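Local coordinates for protein isoflavone reductase (Medicago sativa, PDB 2GAS) that reduces achiral isoflavones to chiral isoflavanones with NADPH, giving the penultimate intermediate of the pterocarpan phytoalexin medicarpin, at residues T1-A13 with V19-V33. Numbering follows the deposited sequence.
Sequences TENKILILGPTGA and VWASIKAGNPTYALV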
loop_
_atom_site.group_PDB
_atom_site.type_symbol
_atom_site.label_atom_id
_atom_site.label_comp_id
_atom_site.label_asym_id
_atom_site.label_seq_id
_atom_site.Cartn_x
_atom_site.Cartn_y
_atom_site.Cartn_z
ATOM N N THR A 1 10.860 20.304 4.247
ATOM C CA THR A 1 11.728 19.513 3.324
ATOM C C THR A 1 13.094 19.218 3.939
ATOM O O THR A 1 13.983 18.695 3.267
ATOM C CB THR A 1 11.945 20.255 1.988
ATOM O OG1 THR A 1 12.526 21.540 2.241
ATOM C CG2 THR A 1 10.625 20.435 1.259
ATOM N N GLU A 2 13.259 19.557 5.214
ATOM C CA GLU A 2 14.518 19.318 5.914
ATOM C C GLU A 2 14.672 17.839 6.269
ATOM O O GLU A 2 15.787 17.351 6.470
ATOM C CB GLU A 2 14.585 20.158 7.198
ATOM C CG GLU A 2 14.822 21.649 6.980
ATOM C CD GLU A 2 14.909 22.430 8.286
ATOM O OE1 GLU A 2 15.629 21.983 9.206
ATOM O OE2 GLU A 2 14.268 23.498 8.392
ATOM N N ASN A 3 13.553 17.126 6.341
ATOM C CA ASN A 3 13.580 15.710 6.693
ATOM C C ASN A 3 14.270 14.836 5.653
ATOM O O ASN A 3 13.907 14.849 4.475
ATOM C CB ASN A 3 12.158 15.174 6.904
ATOM C CG ASN A 3 11.444 15.845 8.056
ATOM O OD1 ASN A 3 11.892 15.782 9.201
ATOM N ND2 ASN A 3 10.321 16.488 7.759
ATOM N N LYS A 4 15.268 14.079 6.101
ATOM C CA LYS A 4 15.986 13.159 5.231
ATOM C C LYS A 4 15.188 11.863 5.295
ATOM O O LYS A 4 15.007 11.298 6.370
ATOM C CB LYS A 4 17.410 12.946 5.747
ATOM C CG LYS A 4 18.279 14.199 5.630
ATOM C CD LYS A 4 19.668 13.988 6.219
ATOM C CE LYS A 4 19.608 13.766 7.721
ATOM N NZ LYS A 4 20.969 13.658 8.325
ATOM N N ILE A 5 14.707 11.410 4.140
ATOM C CA ILE A 5 13.875 10.212 4.058
ATOM C C ILE A 5 14.565 9.011 3.406
ATOM O O ILE A 5 15.053 9.097 2.276
ATOM C CB ILE A 5 12.573 10.531 3.269
ATOM C CG1 ILE A 5 11.840 11.698 3.938
ATOM C CG2 ILE A 5 11.661 9.294 3.209
ATOM C CD1 ILE A 5 10.599 12.161 3.199
ATOM N N LEU A 6 14.590 7.892 4.129
ATOM C CA LEU A 6 15.196 6.656 3.646
ATOM C C LEU A 6 14.098 5.668 3.271
ATOM O O LEU A 6 13.213 5.376 4.080
ATOM C CB LEU A 6 16.071 6.028 4.735
ATOM C CG LEU A 6 16.627 4.633 4.426
ATOM C CD1 LEU A 6 17.542 4.691 3.207
ATOM C CD2 LEU A 6 17.385 4.109 5.641
ATOM N N ILE A 7 14.171 5.152 2.052
ATOM C CA ILE A 7 13.187 4.191 1.571
ATOM C C ILE A 7 13.782 2.796 1.455
ATOM O O ILE A 7 14.752 2.583 0.722
ATOM C CB ILE A 7 12.638 4.587 0.175
ATOM C CG1 ILE A 7 11.939 5.947 0.252
ATOM C CG2 ILE A 7 11.697 3.502 -0.349
ATOM C CD1 ILE A 7 10.880 6.022 1.316
ATOM N N LEU A 8 13.206 1.852 2.195
ATOM C CA LEU A 8 13.633 0.457 2.135
ATOM C C LEU A 8 12.709 -0.168 1.084
ATOM O O LEU A 8 11.525 0.180 1.017
ATOM C CB LEU A 8 13.444 -0.206 3.501
ATOM C CG LEU A 8 14.023 0.578 4.686
ATOM C CD1 LEU A 8 13.732 -0.166 5.981
ATOM C CD2 LEU A 8 15.515 0.775 4.513
ATOM N N GLY A 9 13.250 -1.067 0.262
ATOM C CA GLY A 9 12.481 -1.678 -0.815
ATOM C C GLY A 9 12.197 -0.613 -1.869
ATOM O O GLY A 9 11.121 -0.588 -2.460
ATOM N N PRO A 10 13.174 0.263 -2.156
ATOM C CA PRO A 10 13.010 1.342 -3.134
ATOM C C PRO A 10 12.690 0.973 -4.582
ATOM O O PRO A 10 12.104 1.783 -5.306
ATOM C CB PRO A 10 14.324 2.114 -3.005
ATOM C CG PRO A 10 15.305 1.029 -2.738
ATOM C CD PRO A 10 14.578 0.181 -1.712
ATOM N N THR A 11 13.064 -0.227 -5.019
ATOM C CA THR A 11 12.776 -0.603 -6.402
ATOM C C THR A 11 11.501 -1.425 -6.570
ATOM O O THR A 11 11.180 -1.859 -7.675
ATOM C CB THR A 11 13.958 -1.364 -7.055
ATOM O OG1 THR A 11 14.158 -2.620 -6.396
ATOM C CG2 THR A 11 15.231 -0.531 -6.975
ATOM N N GLY A 12 10.766 -1.634 -5.482
ATOM C CA GLY A 12 9.526 -2.386 -5.581
ATOM C C GLY A 12 8.444 -1.606 -6.314
ATOM O O GLY A 12 8.607 -0.415 -6.587
ATOM N N ALA A 13 7.330 -2.269 -6.622
ATOM C CA ALA A 13 6.227 -1.630 -7.333
ATOM C C ALA A 13 5.712 -0.417 -6.570
ATOM O O ALA A 13 5.370 0.606 -7.160
ATOM C CB ALA A 13 5.097 -2.628 -7.545
ATOM N N VAL A 19 9.846 6.885 -3.618
ATOM C CA VAL A 19 11.125 7.521 -3.916
ATOM C C VAL A 19 10.871 8.744 -4.801
ATOM O O VAL A 19 11.355 9.838 -4.513
ATOM C CB VAL A 19 12.089 6.565 -4.661
ATOM C CG1 VAL A 19 13.313 7.334 -5.140
ATOM C CG2 VAL A 19 12.510 5.423 -3.740
ATOM N N TRP A 20 10.099 8.566 -5.868
ATOM C CA TRP A 20 9.822 9.688 -6.762
ATOM C C TRP A 20 9.060 10.829 -6.079
ATOM O O TRP A 20 9.324 12.001 -6.343
ATOM C CB TRP A 20 9.064 9.215 -8.008
ATOM C CG TRP A 20 9.922 8.393 -8.940
ATOM C CD1 TRP A 20 11.238 8.610 -9.243
ATOM C CD2 TRP A 20 9.520 7.252 -9.704
ATOM N NE1 TRP A 20 11.679 7.675 -10.147
ATOM C CE2 TRP A 20 10.645 6.829 -10.449
ATOM C CE3 TRP A 20 8.315 6.542 -9.835
ATOM C CZ2 TRP A 20 10.604 5.728 -11.313
ATOM C CZ3 TRP A 20 8.275 5.445 -10.694
ATOM C CH2 TRP A 20 9.414 5.050 -11.423
ATOM N N ALA A 21 8.120 10.497 -5.199
ATOM C CA ALA A 21 7.360 11.537 -4.513
ATOM C C ALA A 21 8.264 12.304 -3.550
ATOM O O ALA A 21 8.097 13.505 -3.347
ATOM C CB ALA A 21 6.174 10.923 -3.755
ATOM N N SER A 22 9.229 11.608 -2.960
ATOM C CA SER A 22 10.144 12.247 -2.026
ATOM C C SER A 22 10.989 13.260 -2.796
ATOM O O SER A 22 11.186 14.388 -2.341
ATOM C CB SER A 22 11.029 11.199 -1.350
ATOM O OG SER A 22 11.858 11.792 -0.362
ATOM N N ILE A 23 11.468 12.858 -3.969
ATOM C CA ILE A 23 12.269 13.751 -4.805
ATOM C C ILE A 23 11.428 14.944 -5.249
ATOM O O ILE A 23 11.887 16.085 -5.211
ATOM C CB ILE A 23 12.793 13.028 -6.072
ATOM C CG1 ILE A 23 13.919 12.057 -5.702
ATOM C CG2 ILE A 23 13.269 14.047 -7.105
ATOM C CD1 ILE A 23 15.137 12.710 -5.077
ATOM N N LYS A 24 10.198 14.672 -5.671
ATOM C CA LYS A 24 9.284 15.714 -6.135
ATOM C C LYS A 24 9.029 16.768 -5.057
ATOM O O LYS A 24 9.018 17.973 -5.341
ATOM C CB LYS A 24 7.960 15.073 -6.569
ATOM C CG LYS A 24 6.926 16.036 -7.133
ATOM C CD LYS A 24 7.372 16.611 -8.462
ATOM C CE LYS A 24 6.297 17.511 -9.051
ATOM N NZ LYS A 24 5.022 16.765 -9.268
ATOM N N ALA A 25 8.824 16.314 -3.823
ATOM C CA ALA A 25 8.566 17.201 -2.696
ATOM C C ALA A 25 9.796 18.021 -2.320
ATOM O O ALA A 25 9.682 19.053 -1.660
ATOM C CB ALA A 25 8.100 16.391 -1.496
ATOM N N GLY A 26 10.968 17.543 -2.729
ATOM C CA GLY A 26 12.205 18.248 -2.441
ATOM C C GLY A 26 12.977 17.730 -1.242
ATOM O O GLY A 26 13.960 18.341 -0.822
ATOM N N ASN A 27 12.546 16.605 -0.679
ATOM C CA ASN A 27 13.240 16.040 0.473
ATOM C C ASN A 27 14.549 15.378 0.093
ATOM O O ASN A 27 14.676 14.824 -0.999
ATOM C CB ASN A 27 12.417 14.941 1.150
ATOM C CG ASN A 27 11.190 15.461 1.833
ATOM O OD1 ASN A 27 10.197 15.776 1.185
ATOM N ND2 ASN A 27 11.245 15.551 3.156
ATOM N N PRO A 28 15.553 15.448 0.984
ATOM C CA PRO A 28 16.814 14.782 0.654
ATOM C C PRO A 28 16.335 13.328 0.672
ATOM O O PRO A 28 15.760 12.878 1.668
ATOM C CB PRO A 28 17.698 15.108 1.852
ATOM C CG PRO A 28 17.222 16.469 2.248
ATOM C CD PRO A 28 15.712 16.334 2.153
ATOM N N THR A 29 16.554 12.606 -0.419
ATOM C CA THR A 29 16.064 11.238 -0.529
ATOM C C THR A 29 17.156 10.185 -0.586
ATOM O O THR A 29 18.110 10.313 -1.351
ATOM C CB THR A 29 15.154 11.143 -1.772
ATOM O OG1 THR A 29 14.176 12.190 -1.707
ATOM C CG2 THR A 29 14.442 9.808 -1.829
ATOM N N TYR A 30 17.000 9.146 0.233
ATOM C CA TYR A 30 17.960 8.052 0.324
ATOM C C TYR A 30 17.276 6.717 0.044
ATOM O O TYR A 30 16.114 6.530 0.396
ATOM C CB TYR A 30 18.570 8.008 1.731
ATOM C CG TYR A 30 19.294 9.267 2.155
ATOM C CD1 TYR A 30 18.602 10.458 2.381
ATOM C CD2 TYR A 30 20.675 9.265 2.330
ATOM C CE1 TYR A 30 19.274 11.620 2.771
ATOM C CE2 TYR A 30 21.355 10.418 2.717
ATOM C CZ TYR A 30 20.652 11.589 2.934
ATOM O OH TYR A 30 21.332 12.730 3.297
ATOM N N ALA A 31 17.994 5.798 -0.592
ATOM C CA ALA A 31 17.445 4.477 -0.890
ATOM C C ALA A 31 18.439 3.409 -0.443
ATOM O O ALA A 31 19.623 3.490 -0.762
ATOM C CB ALA A 31 17.167 4.341 -2.388
ATOM N N LEU A 32 17.962 2.423 0.310
ATOM C CA LEU A 32 18.835 1.345 0.771
ATOM C C LEU A 32 18.919 0.296 -0.324
ATOM O O LEU A 32 17.905 -0.281 -0.729
ATOM C CB LEU A 32 18.284 0.702 2.044
ATOM C CG LEU A 32 19.239 -0.272 2.746
ATOM C CD1 LEU A 32 20.365 0.510 3.423
ATOM C CD2 LEU A 32 18.469 -1.076 3.778
ATOM N N VAL A 33 20.131 0.062 -0.813
ATOM C CA VAL A 33 20.345 -0.908 -1.874
ATOM C C VAL A 33 21.599 -1.731 -1.627
ATOM O O VAL A 33 22.587 -1.232 -1.085
ATOM C CB VAL A 33 20.486 -0.215 -3.248
ATOM C CG1 VAL A 33 19.159 0.411 -3.660
ATOM C CG2 VAL A 33 21.565 0.844 -3.181
HETATM O O HOH W 1 15.969 -1.880 0.746
#
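Ile5 and Ile7 of strand 5-8 lie beside Thr29 and Ala31 of strand 29-33 in a parallel ladder, and helix 15-25 crosses over the face that carries these four side chains. The ladder runs from Ile5 N to Pro28 O, through Tyr30 N to Ile5 O (2.8 Å) and Ile7 N to Tyr30 O, to Leu32 N on Ile7 O. Packing is tight beneath the helix. Val19 CG2 lies 3.8 Å from Pro10 CB and also meets Ile7 CG2, while Pro10 CB rests on Ala31 CB at 3.7 Å. Farther along, Ser22 OG donates to Thr29 OG1 (2.7 Å), which in turn donates to Asn27 O from above that carbonyl plane, a relay that ties helix to strand. Ile5 CD1 covers the Asn27 amide, whose ND2 gives Asn3 O a nearly straight bond (3.1 Å, 173°) lying in the amide plane; CG set beside the backbone N (chi1 -69°) carries the amide to that carbonyl. The same ND2 reaches Asn203, so a leucine at Asn27 would probably leave Asn3 O without this donor and cost Asn203 OD1 its bond from Asn27. On the other face, Leu6 CD1 lies against Tyr30 CB, Leu8 CD2 meets Leu32 CD2 at 3.6 Å, and Lys4 CD approaches Tyr30 OH before NZ continues to Gln76. The N-terminal end is the solvent side: Thr1 CG2 touches Ala25 O, near the Schellman motif at Gly26 that ends the helix, though Pro28 CD still fits closely against Thr1 O (3.1 Å). At the opposite end a water bridges Gly9 N and Leu32 O. In this first beta-alpha-beta unit of the Rossmann fold, strand bonds and Pro10 contacts set where strand 5-8 enters the Gly9-Gly12 turn, part of the inferred NADP(+) site.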